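Local coordinates for protein pumilio homolog 23 (Arabidopsis thaliana, PDB 5WZJ) that recognises 18S rRNA sequence-specifically through pumilio repeats stacked into a right-handed superhelix, and probably regulates translation and mRNA stability, at residues 446-449 / 450-454; 214-217 / 218-221. All coordinates share one frame; numbering follows the deposited sequence.

Contact 1. Residues 446-449 / 450-454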
ATOM      1  N   PRO A 446      -0.133 -31.150   3.748  1.00 19.19           N
ATOM      2  CA  PRO A 446      -1.214 -30.971   4.734  1.00 18.48           C
ATOM      3  C   PRO A 446      -2.232 -29.914   4.324  1.00 19.59           C
ATOM      4  O   PRO A 446      -3.422 -30.061   4.639  1.00 16.30           O
ATOM      5  CB  PRO A 446      -0.466 -30.552   6.009  1.00 21.64           C
ATOM      6  CG  PRO A 446       0.947 -30.999   5.810  1.00 24.11           C
ATOM      7  CD  PRO A 446       1.201 -30.923   4.343  1.00 19.12           C
ATOM      8  N   TYR A 447      -1.807 -28.854   3.625  1.00 17.88           N
ATOM      9  CA  TYR A 447      -2.752 -27.808   3.238  1.00 15.97           C
ATOM     10  C   TYR A 447      -3.647 -28.274   2.103  1.00 16.59           C
ATOM     11  O   TYR A 447      -4.856 -28.008   2.112  1.00 17.29           O
ATOM     12  CB  TYR A 447      -2.005 -26.529   2.835  1.00 12.14           C
ATOM     13  CG  TYR A 447      -1.170 -25.960   3.948  1.00 16.22           C
ATOM     14  CD1 TYR A 447       0.118 -26.443   4.183  1.00 16.79           C
ATOM     15  CD2 TYR A 447      -1.662 -24.952   4.778  1.00 14.87           C
ATOM     16  CE1 TYR A 447       0.898 -25.933   5.194  1.00 18.18           C
ATOM     17  CE2 TYR A 447      -0.880 -24.434   5.816  1.00 16.52           C
ATOM     18  CZ  TYR A 447       0.406 -24.934   6.010  1.00 22.99           C
ATOM     19  OH  TYR A 447       1.213 -24.444   7.019  1.00 21.60           O
ATOM     20  N   ILE A 448      -3.065 -28.963   1.112  1.00 18.51           N
ATOM     21  CA  ILE A 448      -3.847 -29.475  -0.012  1.00 19.61           C
ATOM     22  C   ILE A 448      -4.870 -30.495   0.476  1.00 22.08           C
ATOM     23  O   ILE A 448      -6.041 -30.476   0.066  1.00 18.11           O
ATOM     24  CB  ILE A 448      -2.920 -30.089  -1.077  1.00 16.66           C
ATOM     25  CG1 ILE A 448      -2.061 -29.012  -1.737  1.00 19.58           C
ATOM     26  CG2 ILE A 448      -3.730 -30.835  -2.130  1.00 12.13           C
ATOM     27  CD1 ILE A 448      -0.863 -29.568  -2.502  1.00 17.32           C
ATOM     28  N   THR A 449      -4.441 -31.411   1.351  1.00 15.51           N
ATOM     29  CA  THR A 449      -5.374 -32.408   1.872  1.00 17.99           C
ATOM     30  C   THR A 449      -6.479 -31.746   2.688  1.00 16.57           C
ATOM     31  O   THR A 449      -7.661 -32.070   2.526  1.00 18.49           O
ATOM     32  CB  THR A 449      -4.624 -33.454   2.708  1.00 14.70           C
ATOM     33  OG1 THR A 449      -3.896 -34.328   1.827  1.00 18.17           O
ATOM     34  CG2 THR A 449      -5.598 -34.273   3.540  1.00 18.08           C
ATOM     35  N   SER A 450      -6.116 -30.783   3.540  1.00 17.24           N
ATOM     36  CA  SER A 450      -7.111 -30.130   4.385  1.00 20.90           C
ATOM     37  C   SER A 450      -8.117 -29.347   3.551  1.00 20.61           C
ATOM     38  O   SER A 450      -9.327 -29.403   3.811  1.00 15.89           O
ATOM     39  CB  SER A 450      -6.418 -29.210   5.394  1.00 17.52           C
ATOM     40  OG  SER A 450      -7.359 -28.496   6.189  1.00 17.28           O
ATOM     41  N   LEU A 451      -7.637 -28.605   2.545  1.00 15.24           N
ATOM     42  CA  LEU A 451      -8.558 -27.825   1.718  1.00 16.77           C
ATOM     43  C   LEU A 451      -9.476 -28.733   0.908  1.00 18.04           C
ATOM     44  O   LEU A 451     -10.690 -28.500   0.843  1.00 17.68           O
ATOM     45  CB  LEU A 451      -7.792 -26.889   0.776  1.00 16.74           C
ATOM     46  CG  LEU A 451      -8.679 -26.057  -0.172  1.00 18.44           C
ATOM     47  CD1 LEU A 451      -9.497 -25.018   0.596  1.00 17.24           C
ATOM     48  CD2 LEU A 451      -7.858 -25.359  -1.254  1.00 16.40           C
ATOM     49  N   THR A 452      -8.911 -29.750   0.242  1.00 16.88           N
ATOM     50  CA  THR A 452      -9.752 -30.593  -0.614  1.00 18.02           C
ATOM     51  C   THR A 452     -10.628 -31.551   0.179  1.00 18.72           C
ATOM     52  O   THR A 452     -11.556 -32.125  -0.405  1.00 22.09           O
ATOM     53  CB  THR A 452      -8.923 -31.408  -1.608  1.00 17.59           C
ATOM     54  OG1 THR A 452      -8.013 -32.259  -0.897  1.00 20.31           O
ATOM     55  CG2 THR A 452      -8.148 -30.486  -2.547  1.00 18.64           C
ATOM     56  N   SER A 453     -10.354 -31.739   1.476  1.00 17.67           N
ATOM     57  CA  SER A 453     -11.205 -32.554   2.346  1.00 18.97           C
ATOM     58  C   SER A 453     -12.409 -31.807   2.882  1.00 21.26           C
ATOM     59  O   SER A 453     -13.348 -32.455   3.347  1.00 21.41           O
ATOM     60  CB  SER A 453     -10.427 -33.075   3.560  1.00 21.28           C
ATOM     61  OG  SER A 453      -9.456 -34.021   3.157  1.00 36.25           O
ATOM     62  N   MET A 454     -12.381 -30.474   2.895  1.00 20.69           N
ATOM     63  CA  MET A 454     -13.472 -29.718   3.498  1.00 21.79           C
ATOM     64  C   MET A 454     -14.788 -30.087   2.826  1.00 23.77           C
ATOM     65  O   MET A 454     -14.843 -30.319   1.615  1.00 19.68           O
ATOM     66  CB  MET A 454     -13.219 -28.206   3.381  1.00 18.22           C
ATOM     67  CG  MET A 454     -12.142 -27.671   4.327  1.00 21.44           C
ATOM     68  SD  MET A 454     -11.686 -25.962   3.933  1.00 26.96           S
ATOM     69  CE  MET A 454     -13.275 -25.151   3.952  1.00 24.59           C
TER

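Contact 2. Residues 214-217 / 218-221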
ATOM      1  N   SER A 214      20.028  18.794   7.541  1.00 20.63           N
ATOM      2  CA  SER A 214      21.241  19.409   8.086  1.00 31.28           C
ATOM      3  C   SER A 214      20.942  20.069   9.430  1.00 31.83           C
ATOM      4  O   SER A 214      21.054  21.277   9.612  1.00 48.51           O
ATOM      5  CB  SER A 214      21.819  20.417   7.105  1.00 20.26           C
ATOM      6  OG  SER A 214      20.875  21.425   6.919  1.00 24.93           O
ATOM      7  N   CYS A 215      20.515  19.250  10.368  1.00 23.64           N
ATOM      8  CA  CYS A 215      20.333  19.680  11.740  1.00 20.34           C
ATOM      9  C   CYS A 215      21.281  18.863  12.607  1.00 20.65           C
ATOM     10  O   CYS A 215      21.951  17.943  12.125  1.00 16.17           O
ATOM     11  CB  CYS A 215      18.873  19.513  12.175  1.00 16.10           C
ATOM     12  SG  CYS A 215      18.316  17.774  12.063  1.00 19.06           S
ATOM     13  N   SER A 216      21.340  19.202  13.898  1.00 17.73           N
ATOM     14  CA  SER A 216      22.231  18.492  14.803  1.00 17.20           C
ATOM     15  C   SER A 216      21.764  17.053  14.978  1.00 17.76           C
ATOM     16  O   SER A 216      20.614  16.720  14.706  1.00 15.47           O
ATOM     17  CB  SER A 216      22.290  19.205  16.160  1.00 17.04           C
ATOM     18  OG  SER A 216      21.051  19.101  16.846  1.00 15.65           O
ATOM     19  N   ARG A 217      22.674  16.184  15.453  1.00 14.09           N
ATOM     20  CA  ARG A 217      22.277  14.805  15.719  1.00 16.52           C
ATOM     21  C   ARG A 217      21.202  14.737  16.797  1.00 17.89           C
ATOM     22  O   ARG A 217      20.362  13.831  16.787  1.00 15.12           O
ATOM     23  CB  ARG A 217      23.489  13.946  16.132  1.00 17.29           C
ATOM     24  CG  ARG A 217      24.498  13.686  15.007  1.00 22.82           C
ATOM     25  CD  ARG A 217      25.717  12.902  15.510  1.00 16.52           C
ATOM     26  NE  ARG A 217      25.362  11.508  15.795  1.00 19.03           N
ATOM     27  CZ  ARG A 217      25.189  10.998  17.011  1.00 25.49           C
ATOM     28  NH1 ARG A 217      24.864   9.714  17.153  1.00 21.44           N
ATOM     29  NH2 ARG A 217      25.346  11.764  18.084  1.00 23.30           N
ATOM     30  N   GLU A 218      21.229  15.667  17.747  1.00 17.19           N
ATOM     31  CA  GLU A 218      20.224  15.669  18.806  1.00 15.75           C
ATOM     32  C   GLU A 218      18.875  16.143  18.275  1.00 16.25           C
ATOM     33  O   GLU A 218      17.831  15.601  18.658  1.00 18.61           O
ATOM     34  CB  GLU A 218      20.700  16.548  19.973  1.00 15.47           C
ATOM     35  CG  GLU A 218      19.851  16.446  21.247  1.00 16.22           C
ATOM     36  CD  GLU A 218      20.115  15.186  22.046  1.00 28.32           C
ATOM     37  OE1 GLU A 218      20.995  14.394  21.648  1.00 24.73           O
ATOM     38  OE2 GLU A 218      19.437  14.988  23.080  1.00 32.31           O
ATOM     39  N   ASP A 219      18.867  17.156  17.398  1.00 12.27           N
ATOM     40  CA  ASP A 219      17.617  17.534  16.735  1.00 13.29           C
ATOM     41  C   ASP A 219      17.051  16.366  15.927  1.00 18.57           C
ATOM     42  O   ASP A 219      15.839  16.104  15.952  1.00 16.09           O
ATOM     43  CB  ASP A 219      17.829  18.741  15.815  1.00 15.99           C
ATOM     44  CG  ASP A 219      17.832  20.063  16.565  1.00 21.45           C
ATOM     45  OD1 ASP A 219      17.433  20.083  17.747  1.00 21.55           O
ATOM     46  OD2 ASP A 219      18.234  21.077  15.962  1.00 19.15           O
ATOM     47  N   MET A 220      17.920  15.667  15.190  1.00 14.92           N
ATOM     48  CA  MET A 220      17.493  14.503  14.413  1.00 19.08           C
ATOM     49  C   MET A 220      16.880  13.429  15.304  1.00 17.14           C
ATOM     50  O   MET A 220      15.922  12.757  14.905  1.00 15.98           O
ATOM     51  CB  MET A 220      18.686  13.930  13.638  1.00 17.94           C
ATOM     52  CG  MET A 220      18.326  12.748  12.723  1.00 15.72           C
ATOM     53  SD  MET A 220      17.219  13.271  11.386  1.00 19.20           S
ATOM     54  CE  MET A 220      18.310  14.280  10.428  1.00 14.40           C
ATOM     55  N   LYS A 221      17.431  13.233  16.508  1.00 16.42           N
ATOM     56  CA  LYS A 221      16.871  12.231  17.413  1.00 14.92           C
ATOM     57  C   LYS A 221      15.391  12.482  17.671  1.00 18.18           C
ATOM     58  O   LYS A 221      14.616  11.534  17.858  1.00 16.09           O
ATOM     59  CB  LYS A 221      17.663  12.214  18.730  1.00 18.70           C
ATOM     60  CG  LYS A 221      17.254  11.111  19.736  1.00 25.85           C
ATOM     61  CD  LYS A 221      18.441  10.582  20.594  1.00 37.33           C
ATOM     62  CE  LYS A 221      18.909  11.594  21.661  1.00 45.82           C
ATOM     63  NZ  LYS A 221      20.212  11.269  22.385  1.00 33.72           N
TER
HETATM   64  O   HOH W   1      20.021  21.910  14.557  1.00 21.46           O

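Contact 1. Residues 446-449 / 450-454
The flat peptide carbonyl of Ile448 takes Thr452 on both its faces: Thr452 N (3.0 Å from Ile448 O) and Thr452 OG1 (2.8 Å from the same Ile448 O) approach from opposite sides of the carbonyl plane, each tilted out of it. One residue on, Thr449 O repeats the pattern, with Ser453 N at 2.9 Å on one face and Ser453 OG at 2.7 Å on the other, the hydroxyl standing well above the plane. This is the C-terminal end of helix 445-453 in the pumilio-repeat superhelix, where side-chain hydroxyls bond back to the carbonyl four residues earlier, alongside the ordinary helical bond.

The two hydroxyls get there by different rotations. Thr452 holds OG1 between its backbone N and carbonyl carbon (chi1 60°), which also sets CG2 beside its own backbone N, 3.4 Å from Ile448 O. Ser453 instead sets OG beside its own N (chi1 -68°). With a valine at Thr452, Ile448 O would probably keep the backbone amide but lose its second donor, leaving one face of the carbonyl without its hydroxyl.

Further back the bonds are plain helix: Leu451 N donates to Tyr447 O and Ser450 N to Pro446 O. Here the side chains reach toward neighbouring helices. Tyr447 OH bonds to Cys381 O, Ser450 OG is hydrogen-bonded to both Ile396 O and Leu399 N, and Leu451 packs between helices 398-403 and 482-490. At Met454 the chain leaves the helix, its N making weak bonds to Ser450 O and Leu451 O. On the exposed edge the methyl CG2 of Thr449 lies 3.9 Å from Ser453 OG.

Contact 2. Residues 214-217 / 218-221
Ser216 caps the start of helix 217-223: its OG accepts from Asp219 N at 3.0 Å in a nearly straight bond (163°). Rotating OG between the backbone N and the carbonyl carbon (chi1 68°) swings it over the first turn, where it can receive the Asp219 amide. The first regular helical bond follows, Met220 N to Ser216 O at 2.9 Å, and Lys221 N to Arg217 O continues the ladder.

The closer packing is on the side facing helix 140-144. Cys215, just before the cap, reaches Met220, just beyond the first turn, with SG 3.9 Å from Met220 CE; this is the pairing of a hydrophobic staple. Met220 folds back at chi2 and chi3 to bring its methyl there. Cys215 CB also rests against Asp219 CB, and both residues touch Leu140 of helix 140-144, which covers this side.

The solvent side is looser. A water accepts from Ser216 N and lies beside Asp219 OD2, taking the place of the direct bond that would complete a capping box; its distance to that oxygen is too short to be trusted in detail. Glu218 and Lys221, one turn apart, form a salt bridge whose hydrogen bond, Lys221 NZ to Glu218 OE1, is weak at 3.3 Å. Arg217 makes its polar contact elsewhere, NH1 bonding to Arg256 O.

Glu218 and Asp219, both acidic and in the first turn, probably interact favourably with the positive end of the helix dipole, and the serine cap and the apolar staple are consistent with a well-marked helix start at Ser216.

In the fold
Contacts 1 and 2 treat the two kinds of helix end: residues 214-221 start helix 217-223, while residues 446-454 finish helix 445-453. They are far apart, with centres 55 Å from each other and nearest atoms about 40 Å apart, and lie on opposite sides of the chain's centre along the curved superhelix. Contact 2 falls in the fourth pumilio repeat; contact 1 runs into the beginning of the seventh. Neither touches the bound RNA, whose closest atoms are about 13 Å away in both cases, so each is helix-end packing within the repeat scaffold. Contact 1 is mostly buried between helices, whereas contact 2 sits largely at the surface.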